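Local coordinates for protein glucokinase (Enterococcus faecalis, PDB 2QM1) that probably phosphorylates glucose at the expense of ATP as a zinc-containing bacterial glucokinase of the ROK family, at residues Phe20-Thr25 against Gln31-Glu36; Ser211-Ala216 against Phe229-Lys234. All blocks are in the same frame, centred on the assembly; numbering follows the deposited sequence.

Contact 1 (Phe20-Thr25 against Gln31-Glu36); sequences FAILTT and QKWSIE
Phe20 meets Trp33 through backbone and ring alike. Its N donates to Trp33 O over 2.8 Å, and Trp33 N returns a bond to Phe20 O, making an antiparallel hydrogen-bonded pair whose side chains leave the same face. With CG anti to its carbonyl carbon (chi1 -53°), the phenyl ring forms an offset stack on the five-membered ring of the indole, centroids 4.4 Å apart and planes only 6° from parallel. Phe20 CB sits over the six-membered ring, 3.5 Å from its centroid, a CH-pi contact. Ile35 CD1 reaches the phenyl edge, 4.1 Å from Phe20 CZ. Ser53 of helix 46-60 accepts from Trp33 NE1.

Ala21 and Lys32 form the non-hydrogen-bonded pair on the other face of this beta hairpin of strands 17-24 and 29-36, the latter an outermost strand of its sheet. Ala21 is buried, and a small apolar methyl fits there beside the aliphatic start of Lys32, which extends to a salt bridge with Glu309.

Ile22 N binds Gln31 O at 3.0 Å; the return bond is weak. Ile22 CD1 lies 3.6 Å from Trp33 CZ3 at the indole edge and touches the aliphatic part and amide of Gln31, whose OE1 is bound by Arg57.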
loop_
_atom_site.group_PDB
_atom_site.type_symbol
_atom_site.label_atom_id
_atom_site.label_comp_id
_atom_site.label_asym_id
_atom_site.label_seq_id
_atom_site.Cartn_x
_atom_site.Cartn_y
_atom_site.Cartn_z
ATOM N N PHE B 20 -21.477 15.340 -14.798
ATOM C CA PHE B 20 -22.142 15.685 -13.536
ATOM C C PHE B 20 -23.236 14.673 -13.282
ATOM O O PHE B 20 -23.802 14.088 -14.243
ATOM C CB PHE B 20 -22.792 17.051 -13.638
ATOM C CG PHE B 20 -21.875 18.136 -14.095
ATOM C CD1 PHE B 20 -21.334 19.025 -13.184
ATOM C CD2 PHE B 20 -21.584 18.308 -15.444
ATOM C CE1 PHE B 20 -20.484 20.048 -13.607
ATOM C CE2 PHE B 20 -20.713 19.324 -15.870
ATOM C CZ PHE B 20 -20.184 20.204 -14.954
ATOM N N ALA B 21 -23.521 14.433 -12.004
ATOM C CA ALA B 21 -24.759 13.742 -11.660
ATOM C C ALA B 21 -25.288 14.290 -10.379
ATOM O O ALA B 21 -24.520 14.789 -9.567
ATOM C CB ALA B 21 -24.563 12.252 -11.513
ATOM N N ILE B 22 -26.599 14.118 -10.221
ATOM C CA ILE B 22 -27.316 14.364 -9.005
ATOM C C ILE B 22 -27.855 13.034 -8.530
ATOM O O ILE B 22 -28.480 12.277 -9.282
ATOM C CB ILE B 22 -28.449 15.366 -9.204
ATOM C CG1 ILE B 22 -27.871 16.770 -9.455
ATOM C CG2 ILE B 22 -29.330 15.389 -7.985
ATOM C CD1 ILE B 22 -28.853 17.682 -10.081
ATOM N N LEU B 23 -27.600 12.754 -7.261
ATOM C CA LEU B 23 -27.874 11.439 -6.754
ATOM C C LEU B 23 -28.610 11.555 -5.454
ATOM O O LEU B 23 -28.518 12.589 -4.791
ATOM C CB LEU B 23 -26.535 10.717 -6.522
ATOM C CG LEU B 23 -25.650 10.322 -7.712
ATOM C CD1 LEU B 23 -24.617 11.379 -8.046
ATOM C CD2 LEU B 23 -24.905 9.009 -7.442
ATOM N N THR B 24 -29.322 10.497 -5.066
ATOM C CA THR B 24 -29.870 10.423 -3.702
ATOM C C THR B 24 -28.707 10.189 -2.756
ATOM O O THR B 24 -27.613 9.766 -3.197
ATOM C CB THR B 24 -30.840 9.230 -3.502
ATOM O OG1 THR B 24 -30.102 8.013 -3.643
ATOM C CG2 THR B 24 -31.991 9.245 -4.524
ATOM N N THR B 25 -28.930 10.443 -1.463
ATOM C CA THR B 25 -27.884 10.221 -0.489
ATOM C C THR B 25 -27.510 8.752 -0.380
ATOM O O THR B 25 -26.467 8.464 0.137
ATOM C CB THR B 25 -28.195 10.789 0.921
ATOM O OG1 THR B 25 -29.349 10.129 1.463
ATOM C CG2 THR B 25 -28.403 12.372 0.897
ATOM N N GLN B 31 -30.161 12.300 -12.171
ATOM C CA GLN B 31 -29.908 12.993 -13.471
ATOM C C GLN B 31 -28.444 12.994 -13.770
ATOM O O GLN B 31 -27.672 13.045 -12.848
ATOM C CB GLN B 31 -30.259 14.485 -13.423
ATOM C CG GLN B 31 -30.927 14.950 -12.201
ATOM C CD GLN B 31 -31.453 16.354 -12.330
ATOM O OE1 GLN B 31 -31.238 17.038 -13.345
ATOM N NE2 GLN B 31 -32.140 16.807 -11.292
ATOM N N LYS B 32 -28.076 12.978 -15.064
ATOM C CA LYS B 32 -26.694 13.091 -15.517
ATOM C C LYS B 32 -26.628 14.084 -16.636
ATOM O O LYS B 32 -27.594 14.227 -17.374
ATOM C CB LYS B 32 -26.189 11.759 -16.126
ATOM C CG LYS B 32 -26.210 10.526 -15.187
ATOM C CD LYS B 32 -25.998 9.273 -16.015
ATOM C CE LYS B 32 -24.627 9.225 -16.667
ATOM N NZ LYS B 32 -24.474 7.837 -17.297
ATOM N N TRP B 33 -25.465 14.734 -16.790
ATOM C CA TRP B 33 -25.229 15.681 -17.893
ATOM C C TRP B 33 -23.750 15.938 -18.064
ATOM O O TRP B 33 -22.936 15.538 -17.214
ATOM C CB TRP B 33 -26.030 16.963 -17.695
ATOM C CG TRP B 33 -25.584 17.910 -16.591
ATOM C CD1 TRP B 33 -24.811 19.029 -16.746
ATOM C CD2 TRP B 33 -25.943 17.861 -15.199
ATOM N NE1 TRP B 33 -24.653 19.688 -15.534
ATOM C CE2 TRP B 33 -25.331 18.999 -14.564
ATOM C CE3 TRP B 33 -26.728 16.992 -14.424
ATOM C CZ2 TRP B 33 -25.464 19.265 -13.189
ATOM C CZ3 TRP B 33 -26.857 17.241 -13.042
ATOM C CH2 TRP B 33 -26.223 18.384 -12.436
ATOM N N SER B 34 -23.355 16.503 -19.191
ATOM C CA SER B 34 -21.920 16.771 -19.370
ATOM C C SER B 34 -21.682 18.028 -20.182
ATOM O O SER B 34 -22.637 18.626 -20.700
ATOM C CB SER B 34 -21.127 15.525 -19.912
ATOM O OG SER B 34 -21.596 15.141 -21.192
ATOM N N ILE B 35 -20.420 18.465 -20.206
ATOM C CA ILE B 35 -19.935 19.507 -21.117
ATOM C C ILE B 35 -18.506 19.155 -21.532
ATOM O O ILE B 35 -17.869 18.284 -20.908
ATOM C CB ILE B 35 -19.901 20.927 -20.465
ATOM C CG1 ILE B 35 -18.800 20.983 -19.358
ATOM C CG2 ILE B 35 -21.325 21.354 -19.987
ATOM C CD1 ILE B 35 -18.882 22.093 -18.360
ATOM N N GLU B 36 -18.001 19.843 -22.562
ATOM C CA GLU B 36 -16.592 19.730 -22.964
ATOM C C GLU B 36 -15.700 20.359 -21.915
ATOM O O GLU B 36 -16.079 21.303 -21.232
ATOM C CB GLU B 36 -16.314 20.436 -24.313
ATOM C CG GLU B 36 -17.352 20.182 -25.392
ATOM C CD GLU B 36 -16.936 20.721 -26.786
ATOM O OE1 GLU B 36 -16.935 21.972 -26.995
ATOM O OE2 GLU B 36 -16.637 19.869 -27.676
#

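Contact 2 (Ser211-Ala216 against Phe229-Lys234); sequences SELKQA and FEFAEK
The phenyl ring of Phe231 takes Leu213 over one face and the carboxylate of Glu212 at its edge. Leu213 CB stands 4.3 Å from the ring centroid and 25° off the normal, a CH-pi contact, and comes nearest the rim at Phe231 CD1, 3.9 Å away. The backbone N of Leu213 also lies above this face, over the ring centre. At the edge, Glu212 OE1 lies in the ring plane, 3.7 Å from Phe231 CE2, with the carboxylate turned 82° against the ring. The ring's slightly positive hydrogens probably make this a mildly favourable place for an oxygen. Glu212 CB approaches obliquely, 3.6 Å from Phe231 CE2, so the exposed acid contributes its aliphatic part as well as its charged end.

At chi1 -80° the phenyl group of Phe231 lies beside its own backbone N and is carried out from its helix toward the first turn of helix 212-218. A flat aromatic side chain suits this place because its face offers a broad surface to Leu213 CB. No hydrogen bond crosses the contact.

Ser211 is the N-cap of that first turn: its OG accepts from Lys214 N at 3.0 Å, a role suited to a short hydroxyl side chain. Lys234, just past the end of the other helix, forms a salt bridge through NZ with Glu230 OE2, one turn back.

The two helices meet through one aromatic side chain, which packs beside the start of helix 237-261. Asp236, just before that helix, accepts from Leu213 N, and Ala239 within it touches both Leu213 and Phe231. On helix 225-233, the side chains of Phe229 and Ala232 touch Phe278 of helix 277-289.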
loop_
_atom_site.group_PDB
_atom_site.type_symbol
_atom_site.label_atom_id
_atom_site.label_comp_id
_atom_site.label_asym_id
_atom_site.label_seq_id
_atom_site.Cartn_x
_atom_site.Cartn_y
_atom_site.Cartn_z
ATOM N N SER B 211 -1.436 -13.506 -38.532
ATOM C CA SER B 211 -2.708 -13.392 -37.888
ATOM C C SER B 211 -3.317 -12.047 -38.275
ATOM O O SER B 211 -2.609 -11.134 -38.669
ATOM C CB SER B 211 -2.486 -13.485 -36.380
ATOM O OG SER B 211 -1.885 -12.313 -35.824
ATOM N N GLU B 212 -4.627 -11.914 -38.145
ATOM C CA GLU B 212 -5.232 -10.631 -38.410
ATOM C C GLU B 212 -4.708 -9.520 -37.511
ATOM O O GLU B 212 -4.583 -8.371 -37.967
ATOM C CB GLU B 212 -6.759 -10.687 -38.363
ATOM C CG GLU B 212 -7.390 -9.698 -39.353
ATOM C CD GLU B 212 -8.795 -10.077 -39.769
ATOM O OE1 GLU B 212 -9.704 -9.972 -38.911
ATOM O OE2 GLU B 212 -8.995 -10.464 -40.947
ATOM N N LEU B 213 -4.409 -9.855 -36.252
ATOM C CA LEU B 213 -3.914 -8.870 -35.310
ATOM C C LEU B 213 -2.495 -8.394 -35.665
ATOM O O LEU B 213 -2.205 -7.190 -35.603
ATOM C CB LEU B 213 -3.949 -9.366 -33.848
ATOM C CG LEU B 213 -3.316 -8.357 -32.851
ATOM C CD1 LEU B 213 -3.960 -6.987 -32.958
ATOM C CD2 LEU B 213 -3.281 -8.806 -31.399
ATOM N N LYS B 214 -1.623 -9.338 -35.994
ATOM C CA LYS B 214 -0.246 -9.008 -36.286
ATOM C C LYS B 214 -0.183 -8.064 -37.511
ATOM O O LYS B 214 0.526 -7.061 -37.483
ATOM C CB LYS B 214 0.578 -10.276 -36.534
ATOM C CG LYS B 214 2.054 -9.988 -36.852
ATOM C CD LYS B 214 2.667 -11.077 -37.667
ATOM C CE LYS B 214 3.782 -10.582 -38.582
ATOM N NZ LYS B 214 4.954 -9.960 -37.905
ATOM N N GLN B 215 -0.932 -8.410 -38.557
ATOM C CA GLN B 215 -1.037 -7.590 -39.752
ATOM C C GLN B 215 -1.421 -6.136 -39.445
ATOM O O GLN B 215 -0.762 -5.216 -39.930
ATOM C CB GLN B 215 -2.035 -8.206 -40.720
ATOM C CG GLN B 215 -1.548 -9.475 -41.423
ATOM C CD GLN B 215 -2.325 -9.761 -42.700
ATOM O OE1 GLN B 215 -2.722 -10.898 -42.962
ATOM N NE2 GLN B 215 -2.528 -8.728 -43.514
ATOM N N ALA B 216 -2.474 -5.931 -38.647
ATOM C CA ALA B 216 -2.926 -4.566 -38.338
ATOM C C ALA B 216 -1.933 -3.779 -37.463
ATOM O O ALA B 216 -1.740 -2.557 -37.652
ATOM C CB ALA B 216 -4.273 -4.572 -37.710
ATOM N N PHE B 229 -7.848 -8.171 -27.088
ATOM C CA PHE B 229 -8.450 -9.228 -26.283
ATOM C C PHE B 229 -9.466 -10.067 -27.084
ATOM O O PHE B 229 -9.458 -11.296 -26.990
ATOM C CB PHE B 229 -9.010 -8.661 -24.952
ATOM C CG PHE B 229 -7.940 -8.426 -23.903
ATOM C CD1 PHE B 229 -7.738 -9.346 -22.875
ATOM C CD2 PHE B 229 -7.109 -7.295 -23.961
ATOM C CE1 PHE B 229 -6.737 -9.162 -21.940
ATOM C CE2 PHE B 229 -6.093 -7.101 -23.033
ATOM C CZ PHE B 229 -5.904 -8.032 -22.015
ATOM N N GLU B 230 -10.289 -9.422 -27.909
ATOM C CA GLU B 230 -11.254 -10.146 -28.741
ATOM C C GLU B 230 -10.579 -11.128 -29.744
ATOM O O GLU B 230 -11.073 -12.246 -29.944
ATOM C CB GLU B 230 -12.215 -9.171 -29.450
ATOM C CG GLU B 230 -13.466 -9.836 -30.058
ATOM C CD GLU B 230 -14.374 -8.880 -30.873
ATOM O OE1 GLU B 230 -15.504 -8.589 -30.426
ATOM O OE2 GLU B 230 -13.983 -8.427 -31.977
ATOM N N PHE B 231 -9.464 -10.717 -30.357
ATOM C CA PHE B 231 -8.668 -11.630 -31.198
ATOM C C PHE B 231 -8.168 -12.785 -30.364
ATOM O O PHE B 231 -8.180 -13.913 -30.821
ATOM C CB PHE B 231 -7.489 -10.934 -31.856
ATOM C CG PHE B 231 -7.847 -10.155 -33.083
ATOM C CD1 PHE B 231 -7.737 -8.762 -33.094
ATOM C CD2 PHE B 231 -8.313 -10.803 -34.228
ATOM C CE1 PHE B 231 -8.071 -8.018 -34.249
ATOM C CE2 PHE B 231 -8.653 -10.071 -35.388
ATOM C CZ PHE B 231 -8.528 -8.678 -35.394
ATOM N N ALA B 232 -7.757 -12.496 -29.127
ATOM C CA ALA B 232 -7.254 -13.531 -28.237
ATOM C C ALA B 232 -8.353 -14.541 -27.922
ATOM O O ALA B 232 -8.174 -15.731 -28.143
ATOM C CB ALA B 232 -6.667 -12.941 -26.967
ATOM N N GLU B 233 -9.492 -14.058 -27.435
ATOM C CA GLU B 233 -10.595 -14.940 -27.064
ATOM C C GLU B 233 -10.955 -15.838 -28.253
ATOM O O GLU B 233 -11.074 -17.061 -28.117
ATOM C CB GLU B 233 -11.795 -14.105 -26.593
ATOM C CG GLU B 233 -12.928 -14.880 -25.931
ATOM C CD GLU B 233 -13.814 -13.988 -25.023
ATOM O OE1 GLU B 233 -13.759 -12.720 -25.143
ATOM O OE2 GLU B 233 -14.585 -14.561 -24.183
ATOM N N LYS B 234 -11.076 -15.204 -29.419
ATOM C CA LYS B 234 -11.423 -15.831 -30.693
ATOM C C LYS B 234 -10.315 -16.785 -31.234
ATOM O O LYS B 234 -10.482 -17.401 -32.296
ATOM C CB LYS B 234 -11.712 -14.704 -31.692
ATOM C CG LYS B 234 -12.869 -14.918 -32.671
ATOM C CD LYS B 234 -14.133 -14.099 -32.314
ATOM C CE LYS B 234 -13.893 -12.562 -32.309
ATOM N NZ LYS B 234 -15.145 -11.712 -32.283
#

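In the fold
Contact 1 comes first along the chain and closes before contact 2 opens. Their centres are about 37 Å apart, their nearest atoms about 23 Å, and they share no helix or strand. Contact 1 belongs to the mixed sheet of strands 29-36, 17-24, 7-13, 68-75 and 112-116; contact 2 joins helices that follow the strands 137-142, 146-152 and 155-156 of the second mixed sheet. Two such sheets with the same strand order, 3-2-1-4-5, are the hallmark of the actin-like ATPase fold to which ROK kinases belong. The contacts therefore pack distant parts of that fold, a sheet margin and a helical region, both away from the magnesium and zinc sites.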